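Local coordinates for glyoxalase family protein (Bacillus cereus, PDB 1ZSW), which is of unknown function but binds a zinc ion and belongs to the glyoxalase, bleomycin resistance protein and dioxygenase superfamily, at residues K58-Q63 against L315-F320; L115-E120 against S170-K175; D276-K281 against T303-V308. All coordinates share one frame; numbering follows the deposited sequence. Where two conformers were deposited one is given.

Contact 1 of 3, residues K58-Q63 against L315-F320; sequences KMTVNQ and LDLPPF
D316 meets strand 55-62 with both its backbone and its side chain. Its amide donates to the carbonyl of M59, with D316 N 2.9 Å from M59 O and an angle of 162° at the hydrogen, and it approaches almost head-on to the C=O. The same oxygen also takes a CA-H...O contact from L315, whose CA lies 3.5 Å from M59 O. The D316 carboxylate turns to K58: the lysine bends at chi2 (108°) and crosses it at about a right angle, bringing K58 NZ to 3.2 Å from D316 OD2. An acid suits this place because its negative charge pairs with the K58 ammonium group, which is shared with the stronger partner D305; a water that accepts from NZ and donates to OD2 adds a second link.

L315 adds the apolar part. Its CG stands opposite the backbone N (chi1 -178°), which sends CD1 over the strand to 3.9 Å from T60 CA, beside the side chains of M59 and V61. M59, long and flexible, curls its end so that CE reaches 3.8 Å from L315 N. Further along, the branched V61 and L317 touch through CG2 and CD2, 3.7 Å apart.

The loop 315-320 thus runs beside the outermost strand 55-62, whose backbone pairs with strand 69-74 through K58 with F72 and T60 with H70. Helix 325-330 packs nearby, with I328 on V61, R325 on L317 and E329 on L315.

Contact 2 of 3, residues L115-E120 against S170-K175; sequences LHYWKE and SEVPAK
Y117 and W118, neighbours on helix 112-124, receive V172 and P173 from the loop that carries residues 170-175. V172 meets both aromatic residues: its CG1 lies 3.8 Å from Y117 CE1, while its CG2 comes to 3.7 Å from W118 CH2, the far end of the indole, with the two side chains crossing at about a right angle. A beta-branched residue suits this spot, since its two branches fill the corner between the rings, CG1 touching both and CG2 lying mainly at W118 CH2. The side chains of P173 and Y117 approach from opposite directions, and the compact, rigid proline ring brings CD, an apolar carbon, to 3.6 Å from Y117 CZ and close to the hydroxyl.

The two aromatics also support one another, because Y117 CE1 lies 4.0 Å above the centre of the W118 indole. Y117 leaves the helix with CG opposite its backbone N (chi1 170°), which carries the phenol outward to the loop. The ring of H176 stacks on Y117, and H176 O accepts from W118 NE1, satisfying the indole.

On the loop side, V172 N donates to S170 OG at 3.1 Å (165° at the hydrogen), forming an ST turn just before P173, and S170 OG is tied in turn to G53 O. Beneath, W118 rests on L141 and L153 of strands 138-144 and 150-155, the helix-on-sheet packing of a beta-alpha-beta-beta-beta module, as in other glyoxalase-superfamily proteins.

Contact 3 of 3, residues D276-K281 against T303-V308; sequences DRFYFK and TVDGDV
F278 and Y279 lean against V304 and D305, the two central residues of a type I beta turn running from T303 to G306. Their approach is prepared at D276, whose OD1 accepts from F278 N at 2.8 Å in an Asx turn, the donor lying 39° out of the carboxylate plane. At R277 the backbone N bonds to F280 O, closing a tight bend, while the guanidinium group is held by D64 and Y284.

F278, in the conformer described, turns its ring edge to D305, CE2 lying 3.5 Å from D305 CB; the same CE2 makes an apolar touch with V304 CG1 at 3.9 Å. Y279 also presents an edge: CD2 lies 4.1 Å from V304 CG1 and CE2 3.7 Å from D305 OD1, with the ring and carboxylate planes 65° apart. V304 suits the place because its CG1 methyl fits against both rings. The Y279 side chain lies about 10 Å from the zinc and about 5 Å from a beta-mercaptoethanol, probably from the crystallisation liquor. Beyond it, F280 packs by the zinc ligands H33 and E294.

No hydrogen bond spans the two segments; the contact is made by apolar packing and by ring edges beside a carboxylate. The C-H edges, slightly positive, probably make tolerable company for D305, whose charge is met by K58 in a salt bridge. Y279 OH, buried here, has no partner in the model, which probably carries an energetic cost.

In the fold
From the N terminus, 58-63 comes first, on the edge strand 55-62, and waits some 250 residues for 315-320, so contact 1 closes the longest loop. Within that span contact 2 closes a short one, from helix 112-124 to the linker before strand 180-188, and later contact 3 closes another. Contacts 2 and 3 follow in series and stay apart, their centres 30 Å from each other. Contacts 1 and 3 adjoin, P319 touching F278. Contact 1 ties the loop before helix 325-330 to edge strand 55-62, and contact 3 ties the loop after strand 292-300 to the bend before strand 280-286, both at the zinc-bearing sheet, whereas contact 2 lies beside the other sheet.

Contact 1 of 3, residues K58-Q63 against L315-F320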
ATOM      1  N   LYS A  58      -0.095   7.362  12.407  1.00 23.79           N
ATOM      2  CA  LYS A  58       0.825   6.767  13.375  1.00 25.01           C
ATOM      3  C   LYS A  58       2.238   7.236  13.151  1.00 25.50           C
ATOM      4  O   LYS A  58       2.755   7.249  12.018  1.00 24.70           O
ATOM      5  CB  LYS A  58       0.769   5.227  13.359  1.00 27.29           C
ATOM      6  CG  LYS A  58       1.135   4.589  14.727  1.00 32.86           C
ATOM      7  CD  LYS A  58      -0.161   4.020  15.356  1.00 42.47           C
ATOM      8  CE  LYS A  58      -0.160   4.005  16.871  1.00 46.74           C
ATOM      9  NZ  LYS A  58      -1.568   4.128  17.386  1.00 48.92           N
ATOM     10  N   MET A  59       2.857   7.672  14.233  1.00 23.30           N
ATOM     11  CA  MET A  59       4.241   8.072  14.232  1.00 23.28           C
ATOM     12  C   MET A  59       4.893   7.093  15.179  1.00 24.78           C
ATOM     13  O   MET A  59       4.670   7.167  16.396  1.00 23.90           O
ATOM     14  CB  MET A  59       4.389   9.502  14.746  1.00 24.89           C
ATOM     15  CG  MET A  59       5.806   9.959  14.909  1.00 25.86           C
ATOM     16  SD  MET A  59       5.917  11.756  15.124  1.00 35.74           S
ATOM     17  CE  MET A  59       4.939  11.997  16.608  1.00 37.02           C
ATOM     18  N   THR A  60       5.675   6.178  14.625  1.00 22.97           N
ATOM     19  CA  THR A  60       6.312   5.116  15.465  1.00 24.78           C
ATOM     20  C   THR A  60       7.712   4.823  14.952  1.00 25.91           C
ATOM     21  O   THR A  60       8.331   5.687  14.291  1.00 25.45           O
ATOM     22  CB  THR A  60       5.365   3.886  15.590  1.00 26.30           C
ATOM     23  OG1 THR A  60       5.864   2.941  16.566  1.00 25.97           O
ATOM     24  CG2 THR A  60       5.181   3.192  14.252  1.00 24.64           C
ATOM     25  N   VAL A  61       8.243   3.646  15.312  1.00 26.34           N
ATOM     26  CA  VAL A  61       9.568   3.193  14.867  1.00 27.20           C
ATOM     27  C   VAL A  61       9.442   1.820  14.236  1.00 27.39           C
ATOM     28  O   VAL A  61       8.447   1.114  14.455  1.00 28.50           O
ATOM     29  CB  VAL A  61      10.616   3.181  16.013  1.00 28.51           C
ATOM     30  CG1 VAL A  61      10.875   4.611  16.552  1.00 30.57           C
ATOM     31  CG2 VAL A  61      10.242   2.191  17.141  1.00 27.46           C
ATOM     32  N   ASN A  62      10.412   1.486  13.391  1.00 28.36           N
ATOM     33  CA  ASN A  62      10.507   0.171  12.756  1.00 29.02           C
ATOM     34  C   ASN A  62      10.644  -0.839  13.879  1.00 31.62           C
ATOM     35  O   ASN A  62      11.565  -0.732  14.687  1.00 30.03           O
ATOM     36  CB  ASN A  62      11.723   0.157  11.833  1.00 29.29           C
ATOM     37  CG  ASN A  62      11.915  -1.175  11.084  1.00 32.43           C
ATOM     38  OD1 ASN A  62      11.318  -2.191  11.416  1.00 37.78           O
ATOM     39  ND2 ASN A  62      12.771  -1.154  10.059  1.00 30.18           N
ATOM     40  N   GLN A  63       9.690  -1.767  13.960  1.00 33.49           N
ATOM     41  CA  GLN A  63       9.661  -2.722  15.074  1.00 37.74           C
ATOM     42  C   GLN A  63      10.890  -3.620  15.051  1.00 39.37           C
ATOM     43  O   GLN A  63      11.305  -4.116  16.093  1.00 41.51           O
ATOM     44  CB  GLN A  63       8.359  -3.544  15.088  1.00 35.93           C
ATOM     45  CG  GLN A  63       7.122  -2.692  15.431  1.00 37.40           C
ATOM     46  CD  GLN A  63       5.792  -3.432  15.278  1.00 39.01           C
ATOM     47  OE1 GLN A  63       4.728  -2.808  15.189  1.00 43.65           O
ATOM     48  NE2 GLN A  63       5.841  -4.750  15.260  1.00 39.77           N
ATOM     49  N   LEU A 315       4.687   9.974  19.756  1.00 31.10           N
ATOM     50  CA  LEU A 315       5.456   8.795  19.383  1.00 30.19           C
ATOM     51  C   LEU A 315       4.887   7.573  20.048  1.00 32.28           C
ATOM     52  O   LEU A 315       5.009   7.422  21.271  1.00 31.04           O
ATOM     53  CB  LEU A 315       6.918   8.957  19.769  1.00 31.79           C
ATOM     54  CG  LEU A 315       7.846   7.798  19.393  1.00 33.83           C
ATOM     55  CD1 LEU A 315       8.000   7.703  17.868  1.00 30.61           C
ATOM     56  CD2 LEU A 315       9.198   7.987  20.048  1.00 35.94           C
ATOM     57  N   ASP A 316       4.244   6.725  19.247  1.00 29.85           N
ATOM     58  CA  ASP A 316       3.613   5.514  19.743  1.00 32.18           C
ATOM     59  C   ASP A 316       4.545   4.338  19.598  1.00 32.07           C
ATOM     60  O   ASP A 316       5.284   4.229  18.617  1.00 32.50           O
ATOM     61  CB  ASP A 316       2.308   5.238  19.002  1.00 32.28           C
ATOM     62  CG  ASP A 316       1.222   6.266  19.333  1.00 41.85           C
ATOM     63  OD1 ASP A 316       1.255   6.858  20.445  1.00 47.90           O
ATOM     64  OD2 ASP A 316       0.330   6.481  18.481  1.00 40.37           O
ATOM     65  N   LEU A 317       4.517   3.456  20.590  1.00 31.43           N
ATOM     66  CA  LEU A 317       5.374   2.281  20.585  1.00 31.13           C
ATOM     67  C   LEU A 317       4.548   1.054  20.890  1.00 32.52           C
ATOM     68  O   LEU A 317       3.563   1.134  21.633  1.00 31.27           O
ATOM     69  CB  LEU A 317       6.500   2.416  21.608  1.00 32.36           C
ATOM     70  CG  LEU A 317       7.488   3.557  21.392  1.00 30.90           C
ATOM     71  CD1 LEU A 317       8.349   3.735  22.620  1.00 34.52           C
ATOM     72  CD2 LEU A 317       8.324   3.341  20.110  1.00 34.02           C
ATOM     73  N   PRO A 318       4.943  -0.086  20.306  1.00 33.54           N
ATOM     74  CA  PRO A 318       4.329  -1.360  20.648  1.00 34.49           C
ATOM     75  C   PRO A 318       4.741  -1.643  22.104  1.00 34.19           C
ATOM     76  O   PRO A 318       5.800  -1.177  22.520  1.00 33.04           O
ATOM     77  CB  PRO A 318       4.991  -2.342  19.668  1.00 35.11           C
ATOM     78  CG  PRO A 318       6.303  -1.689  19.288  1.00 36.24           C
ATOM     79  CD  PRO A 318       6.028  -0.217  19.306  1.00 34.42           C
ATOM     80  N   PRO A 319       3.889  -2.340  22.877  1.00 35.33           N
ATOM     81  CA  PRO A 319       4.173  -2.542  24.309  1.00 36.34           C
ATOM     82  C   PRO A 319       5.591  -3.015  24.621  1.00 38.55           C
ATOM     83  O   PRO A 319       6.193  -2.520  25.577  1.00 39.32           O
ATOM     84  CB  PRO A 319       3.153  -3.599  24.710  1.00 36.05           C
ATOM     85  CG  PRO A 319       1.991  -3.339  23.826  1.00 36.60           C
ATOM     86  CD  PRO A 319       2.595  -2.928  22.497  1.00 33.61           C
ATOM     87  N   PHE A 320       6.130  -3.927  23.808  1.00 42.25           N
ATOM     88  CA  PHE A 320       7.446  -4.514  24.079  1.00 44.67           C
ATOM     89  C   PHE A 320       8.614  -3.536  24.039  1.00 46.02           C
ATOM     90  O   PHE A 320       9.720  -3.881  24.462  1.00 48.31           O
ATOM     91  CB  PHE A 320       7.713  -5.739  23.181  1.00 45.63           C
ATOM     92  CG  PHE A 320       8.275  -5.414  21.807  1.00 45.87           C
ATOM     93  CD1 PHE A 320       9.650  -5.403  21.584  1.00 46.64           C
ATOM     94  CD2 PHE A 320       7.423  -5.175  20.728  1.00 46.57           C
ATOM     95  CE1 PHE A 320      10.169  -5.131  20.308  1.00 45.82           C
ATOM     96  CE2 PHE A 320       7.931  -4.902  19.450  1.00 43.65           C
ATOM     97  CZ  PHE A 320       9.302  -4.877  19.246  1.00 46.06           C
TER
HETATM   98  O   HOH W   1      -1.992   7.280  18.114  0.50 35.20           O
HETATM   99  O   HOH W   2       1.297   8.045  16.682  1.00 25.96           O

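Contact 2 of 3, residues L115-E120 against S170-K175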
ATOM      1  N   LEU A 115      -9.836  15.448 -10.051  1.00 25.05           N
ATOM      2  CA  LEU A 115      -8.594  15.570 -10.825  1.00 25.04           C
ATOM      3  C   LEU A 115      -8.209  17.014 -11.160  1.00 25.14           C
ATOM      4  O   LEU A 115      -7.034  17.386 -11.119  1.00 24.41           O
ATOM      5  CB  LEU A 115      -8.635  14.725 -12.109  1.00 27.04           C
ATOM      6  CG  LEU A 115      -8.753  13.214 -11.949  1.00 26.67           C
ATOM      7  CD1 LEU A 115      -8.786  12.539 -13.321  1.00 29.08           C
ATOM      8  CD2 LEU A 115      -7.573  12.645 -11.096  1.00 26.48           C
ATOM      9  N   HIS A 116      -9.200  17.841 -11.460  1.00 27.29           N
ATOM     10  CA  HIS A 116      -8.936  19.248 -11.755  1.00 29.25           C
ATOM     11  C   HIS A 116      -8.498  20.000 -10.516  1.00 27.85           C
ATOM     12  O   HIS A 116      -7.556  20.796 -10.573  1.00 28.11           O
ATOM     13  CB  HIS A 116     -10.156  19.897 -12.425  1.00 31.91           C
ATOM     14  CG  HIS A 116     -10.410  19.376 -13.806  1.00 37.07           C
ATOM     15  ND1 HIS A 116      -9.674  19.781 -14.898  1.00 40.27           N
ATOM     16  CD2 HIS A 116     -11.290  18.458 -14.267  1.00 37.91           C
ATOM     17  CE1 HIS A 116     -10.093  19.139 -15.973  1.00 40.49           C
ATOM     18  NE2 HIS A 116     -11.077  18.332 -15.619  1.00 39.61           N
ATOM     19  N   TYR A 117      -9.149  19.700  -9.383  1.00 26.31           N
ATOM     20  CA  TYR A 117      -8.718  20.225  -8.099  1.00 26.50           C
ATOM     21  C   TYR A 117      -7.246  19.888  -7.822  1.00 24.19           C
ATOM     22  O   TYR A 117      -6.426  20.741  -7.455  1.00 24.70           O
ATOM     23  CB  TYR A 117      -9.623  19.686  -6.967  1.00 24.42           C
ATOM     24  CG  TYR A 117      -9.048  20.012  -5.619  1.00 27.28           C
ATOM     25  CD1 TYR A 117      -8.127  19.152  -5.003  1.00 24.51           C
ATOM     26  CD2 TYR A 117      -9.384  21.197  -4.961  1.00 26.61           C
ATOM     27  CE1 TYR A 117      -7.560  19.464  -3.783  1.00 21.23           C
ATOM     28  CE2 TYR A 117      -8.831  21.516  -3.738  1.00 27.44           C
ATOM     29  CZ  TYR A 117      -7.929  20.643  -3.137  1.00 25.21           C
ATOM     30  OH  TYR A 117      -7.357  20.987  -1.948  1.00 26.14           O
ATOM     31  N   TRP A 118      -6.899  18.611  -8.006  1.00 24.14           N
ATOM     32  CA  TRP A 118      -5.533  18.151  -7.802  1.00 24.18           C
ATOM     33  C   TRP A 118      -4.482  18.720  -8.729  1.00 23.12           C
ATOM     34  O   TRP A 118      -3.377  19.064  -8.304  1.00 24.59           O
ATOM     35  CB  TRP A 118      -5.519  16.609  -7.774  1.00 22.52           C
ATOM     36  CG  TRP A 118      -6.043  16.131  -6.402  1.00 20.17           C
ATOM     37  CD1 TRP A 118      -7.214  15.516  -6.135  1.00 20.42           C
ATOM     38  CD2 TRP A 118      -5.344  16.253  -5.173  1.00 21.64           C
ATOM     39  NE1 TRP A 118      -7.324  15.290  -4.754  1.00 21.21           N
ATOM     40  CE2 TRP A 118      -6.175  15.722  -4.164  1.00 20.68           C
ATOM     41  CE3 TRP A 118      -4.105  16.809  -4.819  1.00 21.08           C
ATOM     42  CZ2 TRP A 118      -5.785  15.700  -2.801  1.00 22.01           C
ATOM     43  CZ3 TRP A 118      -3.699  16.773  -3.464  1.00 21.96           C
ATOM     44  CH2 TRP A 118      -4.574  16.249  -2.481  1.00 20.86           C
ATOM     45  N   LYS A 119      -4.833  18.861 -10.011  1.00 26.14           N
ATOM     46  CA  LYS A 119      -3.934  19.508 -10.954  1.00 28.58           C
ATOM     47  C   LYS A 119      -3.582  20.915 -10.472  1.00 28.39           C
ATOM     48  O   LYS A 119      -2.407  21.273 -10.439  1.00 28.46           O
ATOM     49  CB  LYS A 119      -4.546  19.544 -12.369  1.00 30.31           C
ATOM     50  CG  LYS A 119      -3.540  20.000 -13.427  1.00 34.98           C
ATOM     51  CD  LYS A 119      -3.721  19.256 -14.730  1.00 42.88           C
ATOM     52  CE  LYS A 119      -2.423  19.280 -15.543  1.00 46.99           C
ATOM     53  NZ  LYS A 119      -1.984  20.675 -15.851  1.00 51.85           N
ATOM     54  N   GLU A 120      -4.579  21.715 -10.086  0.50 28.95           N
ATOM     55  CA  GLU A 120      -4.261  23.064  -9.578  0.50 30.20           C
ATOM     56  C   GLU A 120      -3.413  23.023  -8.310  0.50 29.32           C
ATOM     57  O   GLU A 120      -2.443  23.777  -8.172  0.50 29.42           O
ATOM     58  CB  GLU A 120      -5.515  23.931  -9.392  0.50 30.58           C
ATOM     59  CG  GLU A 120      -5.291  25.233  -8.585  0.50 36.55           C
ATOM     60  CD  GLU A 120      -4.263  26.189  -9.192  0.50 39.56           C
ATOM     61  OE1 GLU A 120      -4.197  26.318 -10.439  0.50 41.95           O
ATOM     62  OE2 GLU A 120      -3.530  26.831  -8.406  0.50 41.94           O
ATOM     63  N   SER A 170      -8.178  17.721   7.391  1.00 22.73           N
ATOM     64  CA  SER A 170      -7.363  17.803   6.167  1.00 22.90           C
ATOM     65  C   SER A 170      -7.336  19.208   5.576  1.00 23.55           C
ATOM     66  O   SER A 170      -8.303  19.946   5.705  1.00 24.50           O
ATOM     67  CB  SER A 170      -7.949  16.864   5.130  1.00 23.61           C
ATOM     68  OG  SER A 170      -7.090  16.824   3.973  1.00 22.44           O
ATOM     69  N   GLU A 171      -6.251  19.574   4.904  1.00 24.10           N
ATOM     70  CA  GLU A 171      -6.242  20.772   4.068  1.00 25.61           C
ATOM     71  C   GLU A 171      -7.146  20.687   2.843  1.00 24.65           C
ATOM     72  O   GLU A 171      -7.461  21.717   2.224  1.00 23.81           O
ATOM     73  CB  GLU A 171      -4.823  21.073   3.586  1.00 27.87           C
ATOM     74  CG  GLU A 171      -3.832  21.431   4.681  1.00 30.80           C
ATOM     75  CD  GLU A 171      -4.132  22.766   5.306  1.00 38.24           C
ATOM     76  OE1 GLU A 171      -4.181  22.851   6.554  1.00 44.53           O
ATOM     77  OE2 GLU A 171      -4.319  23.737   4.555  1.00 44.71           O
ATOM     78  N   VAL A 172      -7.548  19.461   2.486  1.00 23.02           N
ATOM     79  CA  VAL A 172      -8.285  19.175   1.252  1.00 22.24           C
ATOM     80  C   VAL A 172      -9.778  19.006   1.517  1.00 21.09           C
ATOM     81  O   VAL A 172     -10.173  18.348   2.502  1.00 21.96           O
ATOM     82  CB  VAL A 172      -7.723  17.846   0.611  1.00 21.29           C
ATOM     83  CG1 VAL A 172      -8.454  17.468  -0.682  1.00 23.40           C
ATOM     84  CG2 VAL A 172      -6.249  18.018   0.346  1.00 24.20           C
ATOM     85  N   PRO A 173     -10.638  19.619   0.657  1.00 23.92           N
ATOM     86  CA  PRO A 173     -12.075  19.449   0.843  1.00 24.77           C
ATOM     87  C   PRO A 173     -12.464  17.975   0.846  1.00 23.66           C
ATOM     88  O   PRO A 173     -11.894  17.200   0.072  1.00 23.46           O
ATOM     89  CB  PRO A 173     -12.678  20.110  -0.409  1.00 25.31           C
ATOM     90  CG  PRO A 173     -11.674  20.977  -0.952  1.00 26.54           C
ATOM     91  CD  PRO A 173     -10.308  20.467  -0.492  1.00 24.73           C
ATOM     92  N   ALA A 174     -13.409  17.580   1.702  1.00 23.51           N
ATOM     93  CA  ALA A 174     -13.826  16.185   1.769  1.00 23.41           C
ATOM     94  C   ALA A 174     -14.079  15.580   0.384  1.00 27.18           C
ATOM     95  O   ALA A 174     -13.669  14.446   0.116  1.00 26.06           O
ATOM     96  CB  ALA A 174     -15.065  16.030   2.607  1.00 26.50           C
ATOM     97  N   LYS A 175     -14.765  16.325  -0.481  1.00 24.69           N
ATOM     98  CA  LYS A 175     -15.242  15.730  -1.734  1.00 26.01           C
ATOM     99  C   LYS A 175     -14.133  15.464  -2.753  1.00 25.77           C
ATOM    100  O   LYS A 175     -14.395  14.815  -3.780  1.00 25.62           O
ATOM    101  CB  LYS A 175     -16.331  16.597  -2.363  1.00 28.17           C
ATOM    102  CG  LYS A 175     -15.808  17.905  -2.913  1.00 28.44           C
ATOM    103  CD  LYS A 175     -16.999  18.823  -3.164  1.00 34.31           C
ATOM    104  CE  LYS A 175     -16.915  19.482  -4.483  1.00 36.46           C
ATOM    105  NZ  LYS A 175     -18.134  20.352  -4.706  1.00 35.67           N
TER

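Contact 3 of 3, residues D276-K281 against T303-V308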
ATOM      1  N   ASP A 276       3.291 -10.917  14.838  1.00 28.73           N
ATOM      2  CA  ASP A 276       2.362  -9.957  15.395  1.00 28.83           C
ATOM      3  C   ASP A 276       2.959  -8.556  15.321  1.00 28.74           C
ATOM      4  O   ASP A 276       4.003  -8.258  15.937  1.00 27.35           O
ATOM      5  CB  ASP A 276       1.988 -10.338  16.828  1.00 31.12           C
ATOM      6  CG  ASP A 276       0.837  -9.525  17.349  1.00 35.68           C
ATOM      7  OD1 ASP A 276       0.449  -8.535  16.683  1.00 32.37           O
ATOM      8  OD2 ASP A 276       0.317  -9.864  18.436  1.00 42.25           O
ATOM      9  N   ARG A 277       2.322  -7.711  14.503  1.00 25.60           N
ATOM     10  CA  ARG A 277       2.773  -6.348  14.284  1.00 28.07           C
ATOM     11  C   ARG A 277       1.971  -5.376  15.148  1.00 28.81           C
ATOM     12  O   ARG A 277       2.056  -4.155  14.953  1.00 30.79           O
ATOM     13  CB  ARG A 277       2.673  -5.986  12.793  1.00 26.78           C
ATOM     14  CG  ARG A 277       3.663  -6.735  11.876  1.00 31.45           C
ATOM     15  CD  ARG A 277       5.114  -6.555  12.305  1.00 35.66           C
ATOM     16  NE  ARG A 277       6.079  -6.789  11.220  1.00 34.51           N
ATOM     17  CZ  ARG A 277       7.394  -6.914  11.412  1.00 33.35           C
ATOM     18  NH1 ARG A 277       7.893  -6.895  12.657  1.00 35.31           N
ATOM     19  NH2 ARG A 277       8.210  -7.111  10.376  1.00 36.46           N
ATOM     20  N   PHE A 278       1.251  -5.938  16.120  0.60 29.37           N
ATOM     21  CA  PHE A 278       0.403  -5.216  17.069  0.60 30.08           C
ATOM     22  C   PHE A 278      -0.896  -4.700  16.446  0.60 29.92           C
ATOM     23  O   PHE A 278      -1.991  -5.108  16.853  0.60 29.54           O
ATOM     24  CB  PHE A 278       1.178  -4.115  17.824  0.60 31.92           C
ATOM     25  CG  PHE A 278       0.462  -3.599  19.045  0.60 32.49           C
ATOM     26  CD1 PHE A 278       0.173  -4.443  20.110  0.60 35.37           C
ATOM     27  CD2 PHE A 278       0.101  -2.265  19.133  0.60 33.61           C
ATOM     28  CE1 PHE A 278      -0.487  -3.967  21.239  0.60 33.25           C
ATOM     29  CE2 PHE A 278      -0.553  -1.781  20.263  0.60 34.92           C
ATOM     30  CZ  PHE A 278      -0.850  -2.636  21.310  0.60 35.02           C
ATOM     31  N   TYR A 279      -0.768  -3.849  15.431  1.00 27.54           N
ATOM     32  CA  TYR A 279      -1.927  -3.282  14.763  1.00 27.66           C
ATOM     33  C   TYR A 279      -2.579  -4.297  13.812  1.00 26.15           C
ATOM     34  O   TYR A 279      -3.700  -4.079  13.352  1.00 25.58           O
ATOM     35  CB  TYR A 279      -1.508  -2.033  14.017  1.00 30.99           C
ATOM     36  CG  TYR A 279      -0.675  -1.113  14.899  1.00 34.85           C
ATOM     37  CD1 TYR A 279       0.658  -0.845  14.586  1.00 41.09           C
ATOM     38  CD2 TYR A 279      -1.219  -0.545  16.063  1.00 37.33           C
ATOM     39  CE1 TYR A 279       1.428  -0.004  15.385  1.00 41.64           C
ATOM     40  CE2 TYR A 279      -0.458   0.287  16.871  1.00 41.50           C
ATOM     41  CZ  TYR A 279       0.865   0.555  16.528  1.00 42.31           C
ATOM     42  OH  TYR A 279       1.646   1.376  17.330  1.00 44.24           O
ATOM     43  N   PHE A 280      -1.864  -5.395  13.547  1.00 22.47           N
ATOM     44  CA  PHE A 280      -2.354  -6.525  12.754  1.00 21.53           C
ATOM     45  C   PHE A 280      -1.347  -7.661  12.874  1.00 22.15           C
ATOM     46  O   PHE A 280      -0.197  -7.436  13.322  1.00 23.91           O
ATOM     47  CB  PHE A 280      -2.528  -6.112  11.260  1.00 22.77           C
ATOM     48  CG  PHE A 280      -1.320  -5.390  10.664  1.00 22.99           C
ATOM     49  CD1 PHE A 280      -0.217  -6.115  10.166  1.00 24.07           C
ATOM     50  CD2 PHE A 280      -1.305  -3.985  10.573  1.00 25.51           C
ATOM     51  CE1 PHE A 280       0.901  -5.447   9.588  1.00 24.48           C
ATOM     52  CE2 PHE A 280      -0.174  -3.308  10.005  1.00 25.38           C
ATOM     53  CZ  PHE A 280       0.920  -4.074   9.517  1.00 22.74           C
ATOM     54  N   LYS A 281      -1.733  -8.871  12.454  1.00 20.65           N
ATOM     55  CA  LYS A 281      -0.760  -9.941  12.274  1.00 20.68           C
ATOM     56  C   LYS A 281      -0.509 -10.125  10.769  1.00 19.79           C
ATOM     57  O   LYS A 281      -1.405  -9.873   9.941  1.00 19.19           O
ATOM     58  CB  LYS A 281      -1.221 -11.257  12.901  1.00 23.23           C
ATOM     59  CG  LYS A 281      -1.551 -11.177  14.409  1.00 24.79           C
ATOM     60  CD  LYS A 281      -1.533 -12.639  14.917  1.00 26.83           C
ATOM     61  CE  LYS A 281      -1.959 -12.792  16.391  1.00 29.22           C
ATOM     62  NZ  LYS A 281      -3.308 -12.264  16.621  1.00 31.02           N
ATOM     63  N   THR A 303      -6.547   1.909  16.244  1.00 36.96           N
ATOM     64  CA  THR A 303      -7.345   2.406  17.372  1.00 42.79           C
ATOM     65  C   THR A 303      -7.291   1.444  18.550  1.00 45.76           C
ATOM     66  O   THR A 303      -7.815   1.749  19.624  1.00 48.05           O
ATOM     67  CB  THR A 303      -8.819   2.714  16.986  1.00 42.19           C
ATOM     68  OG1 THR A 303      -9.516   1.495  16.692  1.00 45.11           O
ATOM     69  CG2 THR A 303      -8.887   3.665  15.792  1.00 42.59           C
ATOM     70  N   VAL A 304      -6.636   0.299  18.348  1.00 47.96           N
ATOM     71  CA  VAL A 304      -6.388  -0.668  19.415  1.00 50.62           C
ATOM     72  C   VAL A 304      -5.697  -0.017  20.635  1.00 52.43           C
ATOM     73  O   VAL A 304      -6.107  -0.265  21.770  1.00 54.71           O
ATOM     74  CB  VAL A 304      -5.611  -1.938  18.898  1.00 50.37           C
ATOM     75  CG1 VAL A 304      -4.130  -1.647  18.657  1.00 50.98           C
ATOM     76  CG2 VAL A 304      -5.765  -3.116  19.856  1.00 48.46           C
ATOM     77  N   ASP A 305      -4.688   0.827  20.395  1.00 53.60           N
ATOM     78  CA  ASP A 305      -3.871   1.407  21.474  1.00 54.77           C
ATOM     79  C   ASP A 305      -4.022   2.931  21.624  1.00 54.81           C
ATOM     80  O   ASP A 305      -3.119   3.613  22.134  1.00 55.00           O
ATOM     81  CB  ASP A 305      -2.389   1.023  21.290  1.00 55.51           C
ATOM     82  CG  ASP A 305      -1.669   1.867  20.228  1.00 58.46           C
ATOM     83  OD1 ASP A 305      -2.328   2.333  19.267  1.00 61.75           O
ATOM     84  OD2 ASP A 305      -0.432   2.056  20.348  1.00 61.66           O
ATOM     85  N   GLY A 306      -5.154   3.466  21.178  1.00 54.21           N
ATOM     86  CA  GLY A 306      -5.376   4.907  21.253  1.00 53.84           C
ATOM     87  C   GLY A 306      -6.719   5.329  20.716  1.00 53.39           C
ATOM     88  O   GLY A 306      -7.357   4.586  19.961  1.00 54.68           O
ATOM     89  N   ASP A 307      -7.151   6.521  21.114  1.00 52.87           N
ATOM     90  CA  ASP A 307      -8.387   7.110  20.613  1.00 52.99           C
ATOM     91  C   ASP A 307      -8.179   7.701  19.224  1.00 51.08           C
ATOM     92  O   ASP A 307      -7.091   8.214  18.916  1.00 51.70           O
ATOM     93  CB  ASP A 307      -8.874   8.206  21.559  1.00 53.77           C
ATOM     94  CG  ASP A 307      -7.824   9.275  21.795  1.00 58.15           C
ATOM     95  OD1 ASP A 307      -7.992  10.394  21.265  1.00 62.90           O
ATOM     96  OD2 ASP A 307      -6.818   8.995  22.489  1.00 63.50           O
ATOM     97  N   VAL A 308      -9.224   7.631  18.401  1.00 48.44           N
ATOM     98  CA  VAL A 308      -9.235   8.262  17.074  1.00 45.37           C
ATOM     99  C   VAL A 308      -8.877   9.753  17.149  1.00 43.47           C
ATOM    100  O   VAL A 308      -8.175  10.287  16.278  1.00 40.88           O
ATOM    101  CB  VAL A 308     -10.611   8.069  16.362  1.00 46.28           C
ATOM    102  CG1 VAL A 308     -10.646   8.766  15.012  1.00 45.05           C
ATOM    103  CG2 VAL A 308     -10.926   6.594  16.181  1.00 47.68           C
TER